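Local atomic coordinates of haloacid dehalogenase-like hydrolase (Klebsiella pneumoniae subsp. pneumoniae, PDB entry 3PGV), a protein that probably acts as a magnesium-dependent phosphatase of the Cof family within the haloacid dehalogenase-like hydrolases, and holds a calcium ion in this crystal form. Residues D105-L110 with Q161-V166; D227-G232 with P276-K281. One frame throughout, in Å; residues are numbered along the deposited sequence.

From the N terminus the chain lays down most of the larger, Rossmann-like sheet through strand 96-99, then passes into a second domain built on a six-stranded sheet. Contact 1 closes a loop there: helix 104-110 meets the start of strand 163-169, with 50 residues and three of that sheet's strands in between. The chain later returns to the first domain, where contact 2 joins strand 228-232 to the C-terminal helix 274-283 and closes a loop of 43 residues. The two loops follow in series, neither enclosing the other. Their centres lie about 34 Å apart on opposite sides of the chain's centre, one contact in each domain.

Contact 1 of 2, residues D105-L110 with Q161-V166; sequences DIAADL and QGISKV
Ala107, Leu110, Ile163 and Val166 meet with aliphatic carbons alone, so no ring, amide or other flat side chain offers a face or an edge across this junction. The setting is the alpha/beta cap domain of a Cof-type hydrolase, where helix 104-110 packs on the sheet that contains strand 163-169. Leu110 also touches Met183 and Trp187 of helix 173-187.

Two pairs carry the contact, each partner three residues on from the last. The CA atoms of Ala107 and Ile163 are 6.8 Å apart, and those of Leu110 and Val166 6.9 Å. On the helix this spacing keeps both side chains on one side. A regular strand would send residues three apart to opposite faces, but Ser164 breaks it with helix-like backbone angles (phi -73°, psi -36°), and both Ile163 and Val166 end up directed at the helix.

At the first pair, the methyl of Ala107 sits against the inner part of the isoleucine: Ala107 CB lies 3.8 Å from Ile163 CG1. Ile163 also touches Val124 and Arg126 of strand 121-126. At the second, Leu110 and Val166 cross obliquely and both valine methyls bear on Leu110 CB. With Val166 CG1 anti to its own backbone N (chi1 176°), CG2 is the branch that reaches both parts of the leucine: Val166 CG2 lies 3.9 Å from Leu110 CB and 4.0 Å from Leu110 CD1.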
ATOM      1  N   ASP A 105     -17.007  -8.894 -12.443  1.00 32.21           N
ATOM      2  CA  ASP A 105     -17.220 -10.326 -12.227  1.00 32.17           C
ATOM      3  C   ASP A 105     -16.302 -10.864 -11.131  1.00 37.02           C
ATOM      4  O   ASP A 105     -16.728 -11.702 -10.336  1.00 38.96           O
ATOM      5  CB  ASP A 105     -17.022 -11.116 -13.539  1.00 33.22           C
ATOM      6  CG  ASP A 105     -15.625 -11.000 -14.114  1.00 39.45           C
ATOM      7  OD1 ASP A 105     -15.117  -9.863 -14.212  1.00 40.36           O
ATOM      8  OD2 ASP A 105     -15.028 -12.045 -14.433  1.00 44.69           O
ATOM      9  N   ILE A 106     -15.043 -10.353 -11.068  1.00 31.22           N
ATOM     10  CA  ILE A 106     -14.068 -10.788 -10.069  1.00 29.34           C
ATOM     11  C   ILE A 106     -14.448 -10.249  -8.682  1.00 34.06           C
ATOM     12  O   ILE A 106     -14.466 -11.007  -7.707  1.00 35.20           O
ATOM     13  CB  ILE A 106     -12.620 -10.398 -10.477  1.00 30.92           C
ATOM     14  CG1 ILE A 106     -12.254 -10.980 -11.864  1.00 31.53           C
ATOM     15  CG2 ILE A 106     -11.600 -10.823  -9.390  1.00 30.38           C
ATOM     16  CD1 ILE A 106     -10.806 -10.752 -12.273  1.00 29.92           C
ATOM     17  N   ALA A 107     -14.820  -8.957  -8.610  1.00 29.24           N
ATOM     18  CA  ALA A 107     -15.273  -8.350  -7.361  1.00 28.29           C
ATOM     19  C   ALA A 107     -16.506  -9.116  -6.794  1.00 33.04           C
ATOM     20  O   ALA A 107     -16.501  -9.501  -5.630  1.00 32.81           O
ATOM     21  CB  ALA A 107     -15.613  -6.887  -7.580  1.00 28.17           C
ATOM     22  N   ALA A 108     -17.483  -9.430  -7.654  1.00 30.78           N
ATOM     23  CA  ALA A 108     -18.685 -10.168  -7.242  1.00 31.47           C
ATOM     24  C   ALA A 108     -18.341 -11.511  -6.617  1.00 35.30           C
ATOM     25  O   ALA A 108     -18.911 -11.865  -5.575  1.00 33.82           O
ATOM     26  CB  ALA A 108     -19.615 -10.361  -8.430  1.00 32.73           C
ATOM     27  N   ASP A 109     -17.362 -12.248  -7.219  1.00 32.76           N
ATOM     28  CA  ASP A 109     -16.913 -13.542  -6.698  1.00 33.44           C
ATOM     29  C   ASP A 109     -16.122 -13.387  -5.410  1.00 36.24           C
ATOM     30  O   ASP A 109     -16.323 -14.158  -4.481  1.00 37.77           O
ATOM     31  CB  ASP A 109     -16.089 -14.308  -7.752  1.00 36.46           C
ATOM     32  CG  ASP A 109     -16.909 -14.787  -8.951  1.00 51.14           C
ATOM     33  OD1 ASP A 109     -18.144 -14.951  -8.802  1.00 54.05           O
ATOM     34  OD2 ASP A 109     -16.308 -15.040 -10.019  1.00 56.24           O
ATOM     35  N   LEU A 110     -15.228 -12.380  -5.346  1.00 30.67           N
ATOM     36  CA  LEU A 110     -14.416 -12.103  -4.150  1.00 29.29           C
ATOM     37  C   LEU A 110     -15.272 -11.789  -2.943  1.00 33.43           C
ATOM     38  O   LEU A 110     -14.891 -12.120  -1.815  1.00 32.90           O
ATOM     39  CB  LEU A 110     -13.441 -10.942  -4.411  1.00 27.87           C
ATOM     40  CG  LEU A 110     -12.247 -11.259  -5.324  1.00 30.67           C
ATOM     41  CD1 LEU A 110     -11.488  -9.991  -5.676  1.00 29.87           C
ATOM     42  CD2 LEU A 110     -11.311 -12.275  -4.675  1.00 30.16           C
ATOM     43  N   GLN A 161     -19.197  -2.702  -8.298  1.00 32.06           N
ATOM     44  CA  GLN A 161     -18.489  -1.637  -9.001  1.00 31.99           C
ATOM     45  C   GLN A 161     -17.852  -0.632  -8.042  1.00 36.87           C
ATOM     46  O   GLN A 161     -18.335  -0.462  -6.926  1.00 37.92           O
ATOM     47  CB  GLN A 161     -19.394  -0.955 -10.034  1.00 34.08           C
ATOM     48  CG  GLN A 161     -19.644  -1.856 -11.249  1.00 49.78           C
ATOM     49  CD  GLN A 161     -20.483  -1.220 -12.305  1.00 64.90           C
ATOM     50  OE1 GLN A 161     -21.279  -1.881 -12.968  1.00 64.40           O
ATOM     51  NE2 GLN A 161     -20.286   0.066 -12.533  1.00 53.77           N
ATOM     52  N   GLY A 162     -16.701  -0.068  -8.447  1.00 31.79           N
ATOM     53  CA  GLY A 162     -15.944   0.888  -7.646  1.00 29.40           C
ATOM     54  C   GLY A 162     -15.073   0.215  -6.602  1.00 31.30           C
ATOM     55  O   GLY A 162     -14.703   0.834  -5.599  1.00 29.90           O
ATOM     56  N   ILE A 163     -14.709  -1.051  -6.838  1.00 27.61           N
ATOM     57  CA  ILE A 163     -13.938  -1.821  -5.847  1.00 26.95           C
ATOM     58  C   ILE A 163     -12.435  -1.627  -6.035  1.00 31.78           C
ATOM     59  O   ILE A 163     -11.863  -2.191  -6.950  1.00 31.50           O
ATOM     60  CB  ILE A 163     -14.340  -3.331  -5.872  1.00 29.72           C
ATOM     61  CG1 ILE A 163     -15.900  -3.528  -5.895  1.00 31.27           C
ATOM     62  CG2 ILE A 163     -13.670  -4.112  -4.737  1.00 28.94           C
ATOM     63  CD1 ILE A 163     -16.660  -2.870  -4.746  1.00 29.12           C
ATOM     64  N   SER A 164     -11.797  -0.824  -5.162  1.00 28.48           N
ATOM     65  CA  SER A 164     -10.346  -0.609  -5.236  1.00 27.01           C
ATOM     66  C   SER A 164      -9.590  -1.855  -4.771  1.00 30.48           C
ATOM     67  O   SER A 164      -8.548  -2.188  -5.331  1.00 30.16           O
ATOM     68  CB  SER A 164      -9.938   0.616  -4.418  1.00 30.09           C
ATOM     69  OG  SER A 164     -10.413   0.529  -3.087  1.00 41.86           O
ATOM     70  N   LYS A 165     -10.128  -2.559  -3.765  1.00 27.71           N
ATOM     71  CA  LYS A 165      -9.543  -3.806  -3.292  1.00 26.63           C
ATOM     72  C   LYS A 165     -10.476  -4.612  -2.409  1.00 28.11           C
ATOM     73  O   LYS A 165     -11.386  -4.065  -1.797  1.00 26.90           O
ATOM     74  CB  LYS A 165      -8.193  -3.575  -2.581  1.00 28.58           C
ATOM     75  CG  LYS A 165      -8.295  -2.892  -1.241  1.00 27.65           C
ATOM     76  CD  LYS A 165      -6.938  -2.874  -0.561  1.00 34.18           C
ATOM     77  CE  LYS A 165      -7.025  -2.430   0.866  1.00 33.28           C
ATOM     78  NZ  LYS A 165      -5.708  -2.440   1.525  1.00 32.61           N
ATOM     79  N   VAL A 166     -10.252  -5.927  -2.368  1.00 23.96           N
ATOM     80  CA  VAL A 166     -10.891  -6.829  -1.424  1.00 24.48           C
ATOM     81  C   VAL A 166      -9.770  -7.438  -0.583  1.00 30.30           C
ATOM     82  O   VAL A 166      -8.714  -7.775  -1.132  1.00 31.45           O
ATOM     83  CB  VAL A 166     -11.737  -7.937  -2.136  1.00 26.58           C
ATOM     84  CG1 VAL A 166     -12.313  -8.935  -1.112  1.00 26.39           C
ATOM     85  CG2 VAL A 166     -12.847  -7.323  -2.983  1.00 24.82           C
TER

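Contact 2 of 2, residues D227-G232 with P276-K281; sequences DCIAFG and PRYLRK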
ATOM      1  N   ASP A 227      14.433   7.105 -12.086  1.00 50.16           N
ATOM      2  CA  ASP A 227      14.615   8.301 -11.260  1.00 50.28           C
ATOM      3  C   ASP A 227      14.098   8.080  -9.856  1.00 52.40           C
ATOM      4  O   ASP A 227      14.120   9.006  -9.031  1.00 51.60           O
ATOM      5  CB  ASP A 227      13.903   9.501 -11.903  1.00 52.30           C
ATOM      6  CG  ASP A 227      14.440   9.852 -13.270  1.00 62.48           C
ATOM      7  OD1 ASP A 227      15.671  10.040 -13.395  1.00 65.57           O
ATOM      8  OD2 ASP A 227      13.631   9.961 -14.212  1.00 65.71           O
ATOM      9  N   CYS A 228      13.637   6.848  -9.568  1.00 48.00           N
ATOM     10  CA  CYS A 228      13.024   6.538  -8.286  1.00 46.70           C
ATOM     11  C   CYS A 228      13.877   5.712  -7.382  1.00 48.11           C
ATOM     12  O   CYS A 228      14.451   4.707  -7.804  1.00 47.52           O
ATOM     13  CB  CYS A 228      11.653   5.900  -8.483  1.00 45.73           C
ATOM     14  SG  CYS A 228      10.503   6.905  -9.448  1.00 49.75           S
ATOM     15  N   ILE A 229      13.873   6.068  -6.099  1.00 43.58           N
ATOM     16  CA  ILE A 229      14.365   5.226  -5.018  1.00 41.06           C
ATOM     17  C   ILE A 229      13.161   4.878  -4.140  1.00 42.62           C
ATOM     18  O   ILE A 229      12.370   5.771  -3.809  1.00 41.88           O
ATOM     19  CB  ILE A 229      15.530   5.887  -4.213  1.00 44.50           C
ATOM     20  CG1 ILE A 229      16.017   4.941  -3.070  1.00 43.08           C
ATOM     21  CG2 ILE A 229      15.130   7.285  -3.674  1.00 44.89           C
ATOM     22  CD1 ILE A 229      17.297   5.376  -2.348  1.00 47.51           C
ATOM     23  N   ALA A 230      12.947   3.573  -3.862  1.00 37.54           N
ATOM     24  CA  ALA A 230      11.777   3.142  -3.100  1.00 34.92           C
ATOM     25  C   ALA A 230      12.124   2.402  -1.810  1.00 39.15           C
ATOM     26  O   ALA A 230      13.155   1.723  -1.733  1.00 40.98           O
ATOM     27  CB  ALA A 230      10.875   2.292  -3.963  1.00 34.61           C
ATOM     28  N   PHE A 231      11.227   2.491  -0.806  1.00 32.73           N
ATOM     29  CA  PHE A 231      11.392   1.837   0.497  1.00 31.08           C
ATOM     30  C   PHE A 231      10.099   1.095   0.860  1.00 36.30           C
ATOM     31  O   PHE A 231       9.005   1.641   0.678  1.00 35.53           O
ATOM     32  CB  PHE A 231      11.735   2.880   1.578  1.00 32.19           C
ATOM     33  CG  PHE A 231      12.990   3.679   1.306  1.00 34.47           C
ATOM     34  CD1 PHE A 231      12.951   4.826   0.514  1.00 36.25           C
ATOM     35  CD2 PHE A 231      14.197   3.332   1.904  1.00 37.69           C
ATOM     36  CE1 PHE A 231      14.118   5.571   0.266  1.00 38.54           C
ATOM     37  CE2 PHE A 231      15.364   4.078   1.656  1.00 41.48           C
ATOM     38  CZ  PHE A 231      15.312   5.196   0.843  1.00 39.06           C
ATOM     39  N   GLY A 232      10.233  -0.144   1.353  1.00 33.44           N
ATOM     40  CA  GLY A 232       9.087  -0.979   1.734  1.00 31.76           C
ATOM     41  C   GLY A 232       9.439  -2.143   2.648  1.00 34.43           C
ATOM     42  O   GLY A 232      10.622  -2.481   2.815  1.00 36.72           O
ATOM     43  N   PRO A 276      14.538   8.038   6.812  1.00 41.15           N
ATOM     44  CA  PRO A 276      15.026   9.428   6.738  1.00 42.76           C
ATOM     45  C   PRO A 276      16.536   9.557   6.969  1.00 49.31           C
ATOM     46  O   PRO A 276      17.172  10.428   6.368  1.00 51.18           O
ATOM     47  CB  PRO A 276      14.207  10.153   7.811  1.00 44.54           C
ATOM     48  CG  PRO A 276      13.689   9.091   8.692  1.00 46.11           C
ATOM     49  CD  PRO A 276      13.493   7.894   7.843  1.00 40.26           C
ATOM     50  N   ARG A 277      17.122   8.667   7.809  1.00 45.82           N
ATOM     51  CA  ARG A 277      18.573   8.665   8.062  1.00 47.09           C
ATOM     52  C   ARG A 277      19.332   8.252   6.816  1.00 51.36           C
ATOM     53  O   ARG A 277      20.361   8.844   6.496  1.00 53.11           O
ATOM     54  CB  ARG A 277      18.926   7.754   9.247  1.00 44.74           C
ATOM     55  CG  ARG A 277      18.406   8.283  10.559  1.00 53.10           C
ATOM     56  CD  ARG A 277      18.781   7.425  11.763  1.00 57.54           C
ATOM     57  NE  ARG A 277      18.029   7.851  12.951  1.00 58.74           N
ATOM     58  CZ  ARG A 277      18.387   8.868  13.733  1.00 69.35           C
ATOM     59  NH1 ARG A 277      19.517   9.528  13.499  1.00 53.75           N
ATOM     60  NH2 ARG A 277      17.623   9.227  14.756  1.00 53.86           N
ATOM     61  N   TYR A 278      18.795   7.264   6.081  1.00 46.65           N
ATOM     62  CA  TYR A 278      19.378   6.795   4.821  1.00 46.04           C
ATOM     63  C   TYR A 278      19.336   7.921   3.793  1.00 50.18           C
ATOM     64  O   TYR A 278      20.317   8.148   3.088  1.00 50.96           O
ATOM     65  CB  TYR A 278      18.599   5.570   4.302  1.00 44.47           C
ATOM     66  CG  TYR A 278      19.223   4.907   3.094  1.00 45.43           C
ATOM     67  CD1 TYR A 278      18.950   5.361   1.805  1.00 47.57           C
ATOM     68  CD2 TYR A 278      20.020   3.774   3.230  1.00 45.75           C
ATOM     69  CE1 TYR A 278      19.496   4.735   0.686  1.00 49.86           C
ATOM     70  CE2 TYR A 278      20.559   3.129   2.116  1.00 47.13           C
ATOM     71  CZ  TYR A 278      20.288   3.605   0.844  1.00 54.97           C
ATOM     72  OH  TYR A 278      20.807   2.967  -0.255  1.00 55.07           O
ATOM     73  N   LEU A 279      18.192   8.638   3.724  1.00 45.56           N
ATOM     74  CA  LEU A 279      17.989   9.747   2.802  1.00 46.18           C
ATOM     75  C   LEU A 279      18.937  10.913   3.088  1.00 54.47           C
ATOM     76  O   LEU A 279      19.520  11.464   2.152  1.00 55.73           O
ATOM     77  CB  LEU A 279      16.522  10.218   2.834  1.00 44.89           C
ATOM     78  CG  LEU A 279      15.487   9.230   2.249  1.00 47.54           C
ATOM     79  CD1 LEU A 279      14.075   9.695   2.518  1.00 45.72           C
ATOM     80  CD2 LEU A 279      15.697   9.027   0.751  1.00 50.85           C
ATOM     81  N   ARG A 280      19.122  11.272   4.388  1.00 52.27           N
ATOM     82  CA  ARG A 280      20.052  12.350   4.774  1.00 54.82           C
ATOM     83  C   ARG A 280      21.483  11.985   4.415  1.00 63.48           C
ATOM     84  O   ARG A 280      22.233  12.840   3.955  1.00 67.05           O
ATOM     85  CB  ARG A 280      19.952  12.670   6.278  1.00 51.97           C
ATOM     86  CG  ARG A 280      18.645  13.311   6.674  1.00 53.81           C
ATOM     87  CD  ARG A 280      18.794  14.157   7.905  1.00 47.77           C
ATOM     88  NE  ARG A 280      17.493  14.554   8.442  1.00 45.61           N
ATOM     89  CZ  ARG A 280      17.336  15.418   9.435  1.00 65.44           C
ATOM     90  NH1 ARG A 280      18.390  16.025   9.970  1.00 61.74           N
ATOM     91  NH2 ARG A 280      16.123  15.710   9.879  1.00 50.88           N
ATOM     92  N   LYS A 281      21.857  10.702   4.597  1.00 58.49           N
ATOM     93  CA  LYS A 281      23.194  10.211   4.266  1.00 59.43           C
ATOM     94  C   LYS A 281      23.415  10.249   2.746  1.00 63.19           C
ATOM     95  O   LYS A 281      24.498  10.620   2.285  1.00 64.60           O
ATOM     96  CB  LYS A 281      23.384   8.777   4.810  1.00 60.36           C
ATOM     97  CG  LYS A 281      24.814   8.267   4.714  1.00 67.07           C
ATOM     98  CD  LYS A 281      24.946   6.863   5.263  1.00 70.99           C
TER
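Strand 228-232 and helix segment 276-281 run nearly antiparallel, 157° between their N-to-C directions, with axes 11.2 Å apart at closest approach. The nearest CA atoms are those of Ile229 and Leu279, 9.7 Å apart, and of Phe231 and Tyr278, 10.3 Å apart, so side chains must fill the gap. This is a helix laid over the central sheet of the Rossmann-like core, with strand 228-232 hydrogen-bonded on one edge to strand 23-27 and on the other to strand 246-249. Helix 41-51 adjoins the same helix, touching Leu279 through Leu50. Strand 228-232 leads into the calcium ligand Asp233; the Phe231 side chain is about 9 Å from the ion.

Two aromatic rings form the middle of the interface. Phe231 presents its edge to the face of Tyr278 in an offset edge-to-face stack, the planes at 78° and the centroids 5.7 Å apart. Its CE2 and CZ straddle Tyr278 CD1, which lies in the plane of the phenylalanine ring. Beside this, Leu279 brings one methyl to the same ring, Leu279 CD2 being 3.8 Å from Phe231 CE1. Ile229 supplies the remaining touch: with both side-chain torsions anti (chi1 -180°), the chain is extended and Ile229 CD1 reaches Tyr278 CE1 at 3.8 Å.

The tyrosine hydroxyl is hydrogen-bonded to Glu265 OE1 of edge strand 265-266, so the one polar group among the touching side chains is satisfied outside the contact. With no hydrogen bond between the two segments, apolar and aromatic contact alone joins their side chains.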